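Local coordinates for protein thermospermine synthase (Medicago truncatula, PDB 6BQ3) that probably transfers an aminopropyl group from decarboxylated S-adenosylmethionine to spermidine, yielding thermospermine and methylthioadenosine, at residues Lys123-Val128 and Asp154-Val159; Lys103-Met108 and Val177-Leu182; Gln57-Leu62 and Glu135-Phe140. All blocks are in the same frame, centred on the assembly; numbering follows the deposited sequence.

How the interactions relate
Interactions 1 and 2 pair neighbouring strands of one sheet, while interaction 3 sets a helix against a strand of the N-terminal antiparallel sheet. Interaction 2 is the fully buried one: regular backbone bonding, apolar side chains, and the active-site end of strand 175-181. Interaction 1 lies at the edge of that sheet, partly exposed, and adds a side-chain bond from R156 to I125 O and a K127-E158 salt bridge to two strand bonds. The two meet directly through D126 N and K103 O and through I125 on V105. Interaction 3 has no hydrogen bond between its segments and relies on apolar contact, chiefly round the F140 ring. It meets interaction 1 where V138 packs on V159, and shares the bound DSH with interaction 2.

Interaction 1. Residues Lys123-Val128 and Asp154-Val159; sequences KTIDKV and DSRLEV
The guanidinium of R156 meets I125 and D154 at its edge. It sits where a turn leads into strand 157-161, at the edge of the Rossmann-like catalytic sheet in this chain. R156 NH1 gives a bond of 2.9 Å to I125 O, which lies almost in the guanidinium plane, though NH1 itself stands above the carbonyl plane of I125. NE and NH2 grip the carboxylate of D154 side-on, one nitrogen to each oxygen, with R156 NH2 to D154 OD2 at 2.9 Å. The bend at chi3 (-73°) turns the group to serve both partners, and NH2 also reaches L120 O. D154 OD1 takes the backbone N of R156 as well, closing an Asx turn. These bonds hold the plane of the group fixed.

Strand 157-161 joins parallel strand 127-132 here, with V128 opposite L157. V128 N bonds R156 O at 2.9 Å, and E158 N bonds V128 O at 2.7 Å; both are nearly straight. On the exposed margin K127 NZ forms a salt bridge of 3.5 Å with E158 OE1, and has a weak, long pairing with E173. On the buried face, under helix 114-120, V128 CG1 touches L157 CD1 at 3.9 Å.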
loop_
_atom_site.group_PDB
_atom_site.type_symbol
_atom_site.label_atom_id
_atom_site.label_comp_id
_atom_site.label_asym_id
_atom_site.label_seq_id
_atom_site.Cartn_x
_atom_site.Cartn_y
_atom_site.Cartn_z
ATOM N N LYS A 123 45.603 -0.322 7.850
ATOM C CA LYS A 123 46.814 -0.894 8.426
ATOM C C LYS A 123 47.448 -0.034 9.511
ATOM O O LYS A 123 48.150 -0.550 10.348
ATOM C CB LYS A 123 47.814 -1.132 7.312
ATOM C CG LYS A 123 47.364 -2.217 6.356
ATOM C CD LYS A 123 48.348 -2.395 5.196
ATOM C CE LYS A 123 47.787 -3.387 4.191
ATOM N NZ LYS A 123 48.795 -3.893 3.204
ATOM N N THR A 124 47.213 1.276 9.470
ATOM C CA THR A 124 47.834 2.207 10.419
ATOM C C THR A 124 47.064 2.218 11.760
ATOM O O THR A 124 47.573 2.679 12.783
ATOM C CB THR A 124 47.801 3.629 9.827
ATOM O OG1 THR A 124 46.436 4.033 9.664
ATOM C CG2 THR A 124 48.501 3.670 8.419
ATOM N N ILE A 125 45.830 1.720 11.743
ATOM C CA ILE A 125 44.923 1.872 12.871
ATOM C C ILE A 125 45.263 0.863 13.946
ATOM O O ILE A 125 45.406 -0.303 13.638
ATOM C CB ILE A 125 43.461 1.719 12.423
ATOM C CG1 ILE A 125 43.060 2.931 11.582
ATOM C CG2 ILE A 125 42.517 1.567 13.616
ATOM C CD1 ILE A 125 42.768 4.162 12.417
ATOM N N ASP A 126 45.449 1.326 15.189
ATOM C CA ASP A 126 45.681 0.412 16.300
ATOM C C ASP A 126 44.602 0.437 17.361
ATOM O O ASP A 126 44.612 -0.409 18.231
ATOM C CB ASP A 126 47.121 0.565 16.924
ATOM C CG ASP A 126 47.455 2.012 17.392
ATOM O OD1 ASP A 126 46.553 2.701 17.927
ATOM O OD2 ASP A 126 48.637 2.430 17.271
ATOM N N LYS A 127 43.678 1.384 17.305
ATOM C CA LYS A 127 42.628 1.481 18.304
ATOM C C LYS A 127 41.357 2.095 17.713
ATOM O O LYS A 127 41.385 3.182 17.126
ATOM C CB LYS A 127 43.068 2.332 19.490
ATOM C CG LYS A 127 42.280 2.032 20.761
ATOM C CD LYS A 127 41.881 3.300 21.505
ATOM C CE LYS A 127 41.531 2.989 22.961
ATOM N NZ LYS A 127 41.026 4.196 23.690
ATOM N N VAL A 128 40.248 1.403 17.889
ATOM C CA VAL A 128 38.954 1.920 17.496
ATOM C C VAL A 128 38.056 1.850 18.688
ATOM O O VAL A 128 37.859 0.800 19.223
ATOM C CB VAL A 128 38.365 1.106 16.358
ATOM C CG1 VAL A 128 37.013 1.691 15.902
ATOM C CG2 VAL A 128 39.336 1.072 15.202
ATOM N N ASP A 154 38.063 -8.196 16.699
ATOM C CA ASP A 154 39.408 -7.662 16.529
ATOM C C ASP A 154 39.887 -7.040 17.862
ATOM O O ASP A 154 39.142 -6.275 18.464
ATOM C CB ASP A 154 39.352 -6.584 15.425
ATOM C CG ASP A 154 40.730 -6.199 14.895
ATOM O OD1 ASP A 154 41.637 -5.892 15.712
ATOM O OD2 ASP A 154 40.901 -6.192 13.664
ATOM N N SER A 155 41.122 -7.315 18.287
ATOM C CA SER A 155 41.632 -6.800 19.587
ATOM C C SER A 155 41.763 -5.270 19.654
ATOM O O SER A 155 41.786 -4.701 20.712
ATOM C CB SER A 155 42.990 -7.431 19.940
ATOM O OG SER A 155 43.967 -7.039 18.975
ATOM N N ARG A 156 41.807 -4.609 18.497
ATOM C CA ARG A 156 41.885 -3.163 18.434
ATOM C C ARG A 156 40.541 -2.476 18.718
ATOM O O ARG A 156 40.499 -1.242 18.926
ATOM C CB ARG A 156 42.353 -2.748 17.056
ATOM C CG ARG A 156 43.719 -3.278 16.707
ATOM C CD ARG A 156 44.080 -2.924 15.270
ATOM N NE ARG A 156 43.324 -3.737 14.319
ATOM C CZ ARG A 156 43.146 -3.423 13.036
ATOM N NH1 ARG A 156 43.694 -2.309 12.532
ATOM N NH2 ARG A 156 42.464 -4.242 12.242
ATOM N N LEU A 157 39.445 -3.240 18.725
ATOM C CA LEU A 157 38.125 -2.601 18.898
ATOM C C LEU A 157 37.812 -2.517 20.376
ATOM O O LEU A 157 37.889 -3.510 21.056
ATOM C CB LEU A 157 37.051 -3.393 18.184
ATOM C CG LEU A 157 35.622 -2.866 18.293
ATOM C CD1 LEU A 157 35.505 -1.458 17.712
ATOM C CD2 LEU A 157 34.736 -3.842 17.555
ATOM N N GLU A 158 37.468 -1.339 20.877
ATOM C CA GLU A 158 36.924 -1.236 22.227
ATOM C C GLU A 158 35.467 -0.784 22.108
ATOM O O GLU A 158 35.196 0.288 21.556
ATOM C CB GLU A 158 37.723 -0.242 23.056
ATOM C CG GLU A 158 37.376 -0.229 24.540
ATOM C CD GLU A 158 38.016 0.946 25.257
ATOM O OE1 GLU A 158 39.011 1.494 24.729
ATOM O OE2 GLU A 158 37.509 1.347 26.329
ATOM N N VAL A 159 34.544 -1.618 22.587
ATOM C CA VAL A 159 33.151 -1.235 22.640
ATOM C C VAL A 159 32.907 -0.522 23.964
ATOM O O VAL A 159 33.297 -1.009 25.040
ATOM C CB VAL A 159 32.194 -2.420 22.484
ATOM C CG1 VAL A 159 30.755 -1.934 22.590
ATOM C CG2 VAL A 159 32.430 -3.121 21.152
#

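Interaction 2. Residues Lys103-Met108 and Val177-Leu182. With DSH (5'-S-(3-aminopropyl)-5'-thioadenosine), chain C.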
loop_
_atom_site.group_PDB
_atom_site.type_symbol
_atom_site.label_atom_id
_atom_site.label_comp_id
_atom_site.label_asym_id
_atom_site.label_seq_id
_atom_site.Cartn_x
_atom_site.Cartn_y
_atom_site.Cartn_z
ATOM N N LYS A 103 46.026 6.591 13.690
ATOM C CA LYS A 103 46.253 5.444 14.563
ATOM C C LYS A 103 45.041 5.108 15.460
ATOM O O LYS A 103 44.685 3.931 15.638
ATOM C CB LYS A 103 47.539 5.669 15.359
ATOM C CG LYS A 103 48.786 5.747 14.459
ATOM C CD LYS A 103 50.083 5.656 15.237
ATOM C CE LYS A 103 51.296 5.979 14.376
ATOM N NZ LYS A 103 52.557 5.872 15.145
ATOM N N ASN A 104 44.390 6.127 16.006
ATOM C CA ASN A 104 43.264 5.912 16.888
ATOM C C ASN A 104 42.066 6.705 16.417
ATOM O O ASN A 104 42.217 7.796 15.850
ATOM C CB ASN A 104 43.607 6.145 18.366
ATOM C CG ASN A 104 44.000 7.581 18.699
ATOM O OD1 ASN A 104 44.304 8.415 17.813
ATOM N ND2 ASN A 104 44.035 7.869 20.010
ATOM N N VAL A 105 40.880 6.127 16.614
ATOM C CA VAL A 105 39.624 6.684 16.096
ATOM C C VAL A 105 38.507 6.435 17.088
ATOM O O VAL A 105 38.430 5.372 17.687
ATOM C CB VAL A 105 39.230 6.067 14.741
ATOM C CG1 VAL A 105 37.902 6.627 14.241
ATOM C CG2 VAL A 105 40.326 6.284 13.719
ATOM N N PHE A 106 37.651 7.440 17.266
ATOM C CA PHE A 106 36.487 7.356 18.145
ATOM C C PHE A 106 35.247 7.480 17.268
ATOM O O PHE A 106 35.137 8.420 16.500
ATOM C CB PHE A 106 36.540 8.502 19.123
ATOM C CG PHE A 106 35.524 8.400 20.207
ATOM C CD1 PHE A 106 34.257 8.884 20.022
ATOM C CD2 PHE A 106 35.852 7.863 21.430
ATOM C CE1 PHE A 106 33.317 8.804 21.039
ATOM C CE2 PHE A 106 34.919 7.767 22.441
ATOM C CZ PHE A 106 33.642 8.229 22.241
ATOM N N ILE A 107 34.344 6.527 17.386
ATOM C CA ILE A 107 33.069 6.509 16.650
ATOM C C ILE A 107 31.967 6.926 17.624
ATOM O O ILE A 107 31.809 6.305 18.668
ATOM C CB ILE A 107 32.713 5.085 16.149
ATOM C CG1 ILE A 107 33.898 4.448 15.418
ATOM C CG2 ILE A 107 31.443 5.137 15.268
ATOM C CD1 ILE A 107 33.643 3.006 15.028
ATOM N N MET A 108 31.162 7.900 17.227
ATOM C CA MET A 108 29.948 8.258 17.943
ATOM C C MET A 108 28.811 7.480 17.315
ATOM O O MET A 108 28.457 7.759 16.162
ATOM C CB MET A 108 29.720 9.752 17.814
ATOM C CG MET A 108 30.956 10.591 18.118
ATOM S SD MET A 108 30.558 12.341 18.341
ATOM C CE MET A 108 30.084 12.777 16.656
ATOM N N VAL A 177 41.162 10.680 14.377
ATOM C CA VAL A 177 39.924 10.783 13.630
ATOM C C VAL A 177 38.752 10.524 14.572
ATOM O O VAL A 177 38.786 9.631 15.393
ATOM C CB VAL A 177 39.849 9.790 12.434
ATOM C CG1 VAL A 177 38.588 10.021 11.611
ATOM C CG2 VAL A 177 41.066 9.905 11.517
ATOM N N ILE A 178 37.747 11.362 14.481
ATOM C CA ILE A 178 36.508 11.101 15.119
ATOM C C ILE A 178 35.423 10.991 14.033
ATOM O O ILE A 178 35.341 11.819 13.126
ATOM C CB ILE A 178 36.225 12.182 16.167
ATOM C CG1 ILE A 178 37.337 12.169 17.252
ATOM C CG2 ILE A 178 34.857 11.922 16.788
ATOM C CD1 ILE A 178 37.282 13.352 18.216
ATOM N N VAL A 179 34.599 9.948 14.146
ATOM C CA VAL A 179 33.554 9.614 13.169
ATOM C C VAL A 179 32.168 9.723 13.807
ATOM O O VAL A 179 31.869 9.068 14.807
ATOM C CB VAL A 179 33.734 8.183 12.666
ATOM C CG1 VAL A 179 32.679 7.829 11.621
ATOM C CG2 VAL A 179 35.126 8.020 12.084
ATOM N N GLY A 180 31.302 10.517 13.211
ATOM C CA GLY A 180 29.913 10.630 13.670
ATOM C C GLY A 180 29.067 9.726 12.828
ATOM O O GLY A 180 28.899 9.989 11.634
ATOM N N ASP A 181 28.559 8.661 13.444
ATOM C CA ASP A 181 27.767 7.630 12.774
ATOM C C ASP A 181 26.487 7.594 13.590
ATOM O O ASP A 181 25.986 6.523 13.969
ATOM C CB ASP A 181 28.529 6.294 12.786
ATOM C CG ASP A 181 27.881 5.191 11.928
ATOM O OD1 ASP A 181 26.987 5.481 11.100
ATOM O OD2 ASP A 181 28.290 4.023 12.070
ATOM N N LEU A 182 25.946 8.791 13.819
ATOM C CA LEU A 182 24.682 8.980 14.539
ATOM C C LEU A 182 23.483 9.091 13.597
ATOM O O LEU A 182 23.631 9.209 12.370
ATOM C CB LEU A 182 24.768 10.241 15.372
ATOM C CG LEU A 182 25.896 10.287 16.385
ATOM C CD1 LEU A 182 26.115 11.717 16.870
ATOM C CD2 LEU A 182 25.634 9.333 17.554
HETATM N N DSH C . 22.838 6.721 9.242
HETATM N N1 DSH C . 25.753 8.500 21.642
HETATM C C2 DSH C . 26.303 7.311 21.072
HETATM N N3 DSH C . 25.491 6.536 20.136
HETATM C C4 DSH C . 24.100 7.001 19.785
HETATM C C5 DSH C . 23.590 8.131 20.332
HETATM C C6 DSH C . 24.436 8.946 21.324
HETATM N N6 DSH C . 23.941 10.155 21.942
HETATM N N7 DSH C . 22.351 8.296 19.850
HETATM C C8 DSH C . 22.096 7.272 19.001
HETATM N N9 DSH C . 23.179 6.460 18.963
HETATM C CA DSH C . 23.190 5.582 10.094
HETATM C CB DSH C . 22.966 5.955 11.577
HETATM S SD DSH C . 21.619 4.647 13.675
HETATM C CG DSH C . 22.986 4.682 12.468
HETATM C "C1'" DSH C . 23.389 5.342 18.230
HETATM C "C2'" DSH C . 22.158 4.368 18.023
HETATM O "O2'" DSH C . 21.997 3.433 19.203
HETATM C "C3'" DSH C . 22.420 3.777 16.934
HETATM O "O3'" DSH C . 23.349 2.634 17.031
HETATM C "C4'" DSH C . 23.163 4.913 15.990
HETATM O "O4'" DSH C . 23.766 5.729 16.814
HETATM C "C5'" DSH C . 22.144 5.638 15.134
#
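M108 lies over G180 and beside L182. M108 CB stands 3.8 Å from V179 O and also meets L182 CD2. M108 CG keeps close to V179 O and approaches I178 CG2 at 4.3 Å. The chain then bends at chi3 (-69°), which folds the terminal methyl back onto the neighbouring strand. M108 CE ends 3.7 Å from G180 CA and 4.1 Å from L182 CD1. The fit is tight: a side chain on G180 would press against this methyl. A164 and L168 of helix 164-170 pack on this same side chain.

The backbones run parallel, in register from V105 with V177 to M108 with G180. M108 is held at both polar backbone atoms: M108 N bonds V179 O at 2.8 Å, and M108 O takes D181 N at 2.9 Å. F106 uses its N and O likewise, on V177 and V179. At this last bond, to M108 O, the strand brings in D181, the predicted proton acceptor, whose oxygens bond Y87 and T115. L182 CD2 then touches the adenine at DSH C4, 3.6 Å away. Central parallel strands ending at a nucleoside site are typical of the Rossmann-like fold of AdoMet-dependent enzymes, here in its spermidine synthase form.

Interaction 3. Residues Gln57-Leu62 and Glu135-Phe140; sequences QDIALL and EEVVEF. With DSH (5'-S-(3-aminopropyl)-5'-thioadenosine), chain C.
I59 and F140 form the tight centre of this contact. The methyl CG2 of I59 stands 3.7 Å above the centre of the F140 ring, only 2° off its normal, a CH-pi contact over the face. L61 comes to the ring from its edge, with L61 CB 3.5 Å from F140 CZ. With CG anti to the backbone N (chi1 -172°), the F140 ring extends from the helix to I59 and L61. L71 of the adjoining strand also touches it, and the ring of Y144 meets it edge-to-face. An alanine in place of F140 is likely to open a gap between helix and strand and leave I59 CG2 without the ring face it rests on.

The other branch of I59 meets the first turn of the helix at a similar distance. I59 CD1 lies 4.0 Å from V137 CG2 and equally close to E136 CB. Beyond CB, E136 bends away and is exposed, so this margin is the loose, solvent side.

At the end of the contact nearest the ligand, Q57 crosses V137 at about a right angle, with Q57 NE2 3.4 Å from V137 CG2. A bend at chi2 brings the amide to the ligand. Q57 NE2 gives a bond of 3.0 Å to DSH O2', nearly straight at 167°, and another to D134 OD2. Q57 is an observed adenosine-binding residue. V137 CG1 lies by the ribose as well, near DSH O3'.

Strand 58-64 belongs to the N-terminal antiparallel sheet, helix 135-144 to the catalytic domain. No hydrogen bond joins the two segments. The chemistry implies an apolar seam between the domains, with the polar link to the ribose, within these two segments, made by Q57.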
loop_
_atom_site.group_PDB
_atom_site.type_symbol
_atom_site.label_atom_id
_atom_site.label_comp_id
_atom_site.label_asym_id
_atom_site.label_seq_id
_atom_site.Cartn_x
_atom_site.Cartn_y
_atom_site.Cartn_z
ATOM N N GLN A 57 15.253 3.025 21.708
ATOM C CA GLN A 57 14.578 2.915 20.428
ATOM C C GLN A 57 14.060 1.516 20.177
ATOM O O GLN A 57 14.461 0.562 20.835
ATOM C CB GLN A 57 15.562 3.275 19.315
ATOM C CG GLN A 57 16.764 2.337 19.255
ATOM C CD GLN A 57 18.069 3.043 18.949
ATOM O OE1 GLN A 57 18.108 3.981 18.150
ATOM N NE2 GLN A 57 19.153 2.574 19.563
ATOM N N ASP A 58 13.180 1.425 19.191
ATOM C CA ASP A 58 12.766 0.148 18.608
ATOM C C ASP A 58 13.829 -0.386 17.687
ATOM O O ASP A 58 14.425 0.372 16.935
ATOM C CB ASP A 58 11.471 0.306 17.813
ATOM C CG ASP A 58 10.275 0.143 18.672
ATOM O OD1 ASP A 58 9.725 1.170 19.120
ATOM O OD2 ASP A 58 9.911 -1.017 18.947
ATOM N N ILE A 59 14.057 -1.693 17.768
ATOM C CA ILE A 59 15.084 -2.387 17.012
ATOM C C ILE A 59 14.357 -3.503 16.271
ATOM O O ILE A 59 13.436 -4.151 16.826
ATOM C CB ILE A 59 16.151 -2.998 17.945
ATOM C CG1 ILE A 59 16.746 -1.917 18.859
ATOM C CG2 ILE A 59 17.262 -3.735 17.180
ATOM C CD1 ILE A 59 17.550 -2.476 20.021
ATOM N N ALA A 60 14.791 -3.744 15.037
ATOM C CA ALA A 60 14.224 -4.786 14.190
ATOM C C ALA A 60 15.212 -5.192 13.110
ATOM O O ALA A 60 15.897 -4.346 12.548
ATOM C CB ALA A 60 12.929 -4.290 13.587
ATOM N N LEU A 61 15.343 -6.488 12.874
ATOM C CA LEU A 61 16.043 -7.021 11.716
ATOM C C LEU A 61 14.998 -7.672 10.791
ATOM O O LEU A 61 14.282 -8.578 11.192
ATOM C CB LEU A 61 17.107 -8.061 12.089
ATOM C CG LEU A 61 18.011 -8.521 10.920
ATOM C CD1 LEU A 61 18.834 -7.369 10.407
ATOM C CD2 LEU A 61 18.985 -9.627 11.320
ATOM N N LEU A 62 14.934 -7.207 9.561
ATOM C CA LEU A 62 13.987 -7.709 8.597
ATOM C C LEU A 62 14.835 -8.449 7.602
ATOM O O LEU A 62 16.035 -8.149 7.467
ATOM C CB LEU A 62 13.267 -6.537 7.941
ATOM C CG LEU A 62 12.536 -5.593 8.909
ATOM C CD1 LEU A 62 11.712 -4.533 8.190
ATOM C CD2 LEU A 62 11.640 -6.345 9.873
ATOM N N GLU A 135 23.421 -0.664 24.179
ATOM C CA GLU A 135 24.013 -1.995 24.291
ATOM C C GLU A 135 23.225 -3.038 23.472
ATOM O O GLU A 135 23.808 -3.915 22.820
ATOM C CB GLU A 135 24.091 -2.375 25.784
ATOM C CG GLU A 135 24.802 -3.671 26.071
ATOM C CD GLU A 135 25.134 -3.840 27.544
ATOM O OE1 GLU A 135 24.259 -3.576 28.403
ATOM O OE2 GLU A 135 26.264 -4.230 27.841
ATOM N N GLU A 136 21.904 -2.903 23.455
ATOM C CA GLU A 136 21.059 -3.895 22.801
ATOM C C GLU A 136 21.301 -3.872 21.291
ATOM O O GLU A 136 21.418 -4.927 20.686
ATOM C CB GLU A 136 19.562 -3.754 23.187
ATOM C CG GLU A 136 19.238 -3.420 24.674
ATOM C CD GLU A 136 20.007 -4.230 25.739
ATOM O OE1 GLU A 136 20.561 -5.304 25.405
ATOM O OE2 GLU A 136 20.037 -3.795 26.934
ATOM N N VAL A 137 21.470 -2.690 20.701
ATOM C CA VAL A 137 21.781 -2.593 19.266
ATOM C C VAL A 137 23.066 -3.350 18.983
ATOM O O VAL A 137 23.142 -4.131 18.038
ATOM C CB VAL A 137 21.998 -1.123 18.789
ATOM C CG1 VAL A 137 22.579 -1.072 17.368
ATOM C CG2 VAL A 137 20.710 -0.334 18.828
ATOM N N VAL A 138 24.070 -3.086 19.811
ATOM C CA VAL A 138 25.372 -3.722 19.682
ATOM C C VAL A 138 25.250 -5.230 19.803
ATOM O O VAL A 138 25.758 -5.964 18.952
ATOM C CB VAL A 138 26.347 -3.237 20.763
ATOM C CG1 VAL A 138 27.661 -4.031 20.708
ATOM C CG2 VAL A 138 26.597 -1.753 20.602
ATOM N N GLU A 139 24.554 -5.682 20.843
ATOM C CA GLU A 139 24.412 -7.123 21.081
ATOM C C GLU A 139 23.715 -7.774 19.914
ATOM O O GLU A 139 24.182 -8.762 19.350
ATOM C CB GLU A 139 23.680 -7.397 22.410
ATOM C CG GLU A 139 24.579 -7.192 23.620
ATOM C CD GLU A 139 25.867 -7.995 23.499
ATOM O OE1 GLU A 139 25.783 -9.234 23.459
ATOM O OE2 GLU A 139 26.954 -7.378 23.376
ATOM N N PHE A 140 22.632 -7.132 19.515
ATOM C CA PHE A 140 21.820 -7.538 18.398
ATOM C C PHE A 140 22.616 -7.722 17.086
ATOM O O PHE A 140 22.517 -8.765 16.410
ATOM C CB PHE A 140 20.744 -6.484 18.271
ATOM C CG PHE A 140 19.680 -6.799 17.291
ATOM C CD1 PHE A 140 19.829 -6.435 15.945
ATOM C CD2 PHE A 140 18.494 -7.378 17.715
ATOM C CE1 PHE A 140 18.820 -6.699 15.030
ATOM C CE2 PHE A 140 17.484 -7.650 16.807
ATOM C CZ PHE A 140 17.646 -7.310 15.467
HETATM N N DSH C . 22.838 6.721 9.242
HETATM N N1 DSH C . 25.753 8.500 21.642
HETATM C C2 DSH C . 26.303 7.311 21.072
HETATM N N3 DSH C . 25.491 6.536 20.136
HETATM C C4 DSH C . 24.100 7.001 19.785
HETATM C C5 DSH C . 23.590 8.131 20.332
HETATM C C6 DSH C . 24.436 8.946 21.324
HETATM N N6 DSH C . 23.941 10.155 21.942
HETATM N N7 DSH C . 22.351 8.296 19.850
HETATM C C8 DSH C . 22.096 7.272 19.001
HETATM N N9 DSH C . 23.179 6.460 18.963
HETATM C CA DSH C . 23.190 5.582 10.094
HETATM C CB DSH C . 22.966 5.955 11.577
HETATM S SD DSH C . 21.619 4.647 13.675
HETATM C CG DSH C . 22.986 4.682 12.468
HETATM C "C1'" DSH C . 23.389 5.342 18.230
HETATM C "C2'" DSH C . 22.158 4.368 18.023
HETATM O "O2'" DSH C . 21.997 3.433 19.203
HETATM C "C3'" DSH C . 22.420 3.777 16.934
HETATM O "O3'" DSH C . 23.349 2.634 17.031
HETATM C "C4'" DSH C . 23.163 4.913 15.990
HETATM O "O4'" DSH C . 23.766 5.729 16.814
HETATM C "C5'" DSH C . 22.144 5.638 15.134
#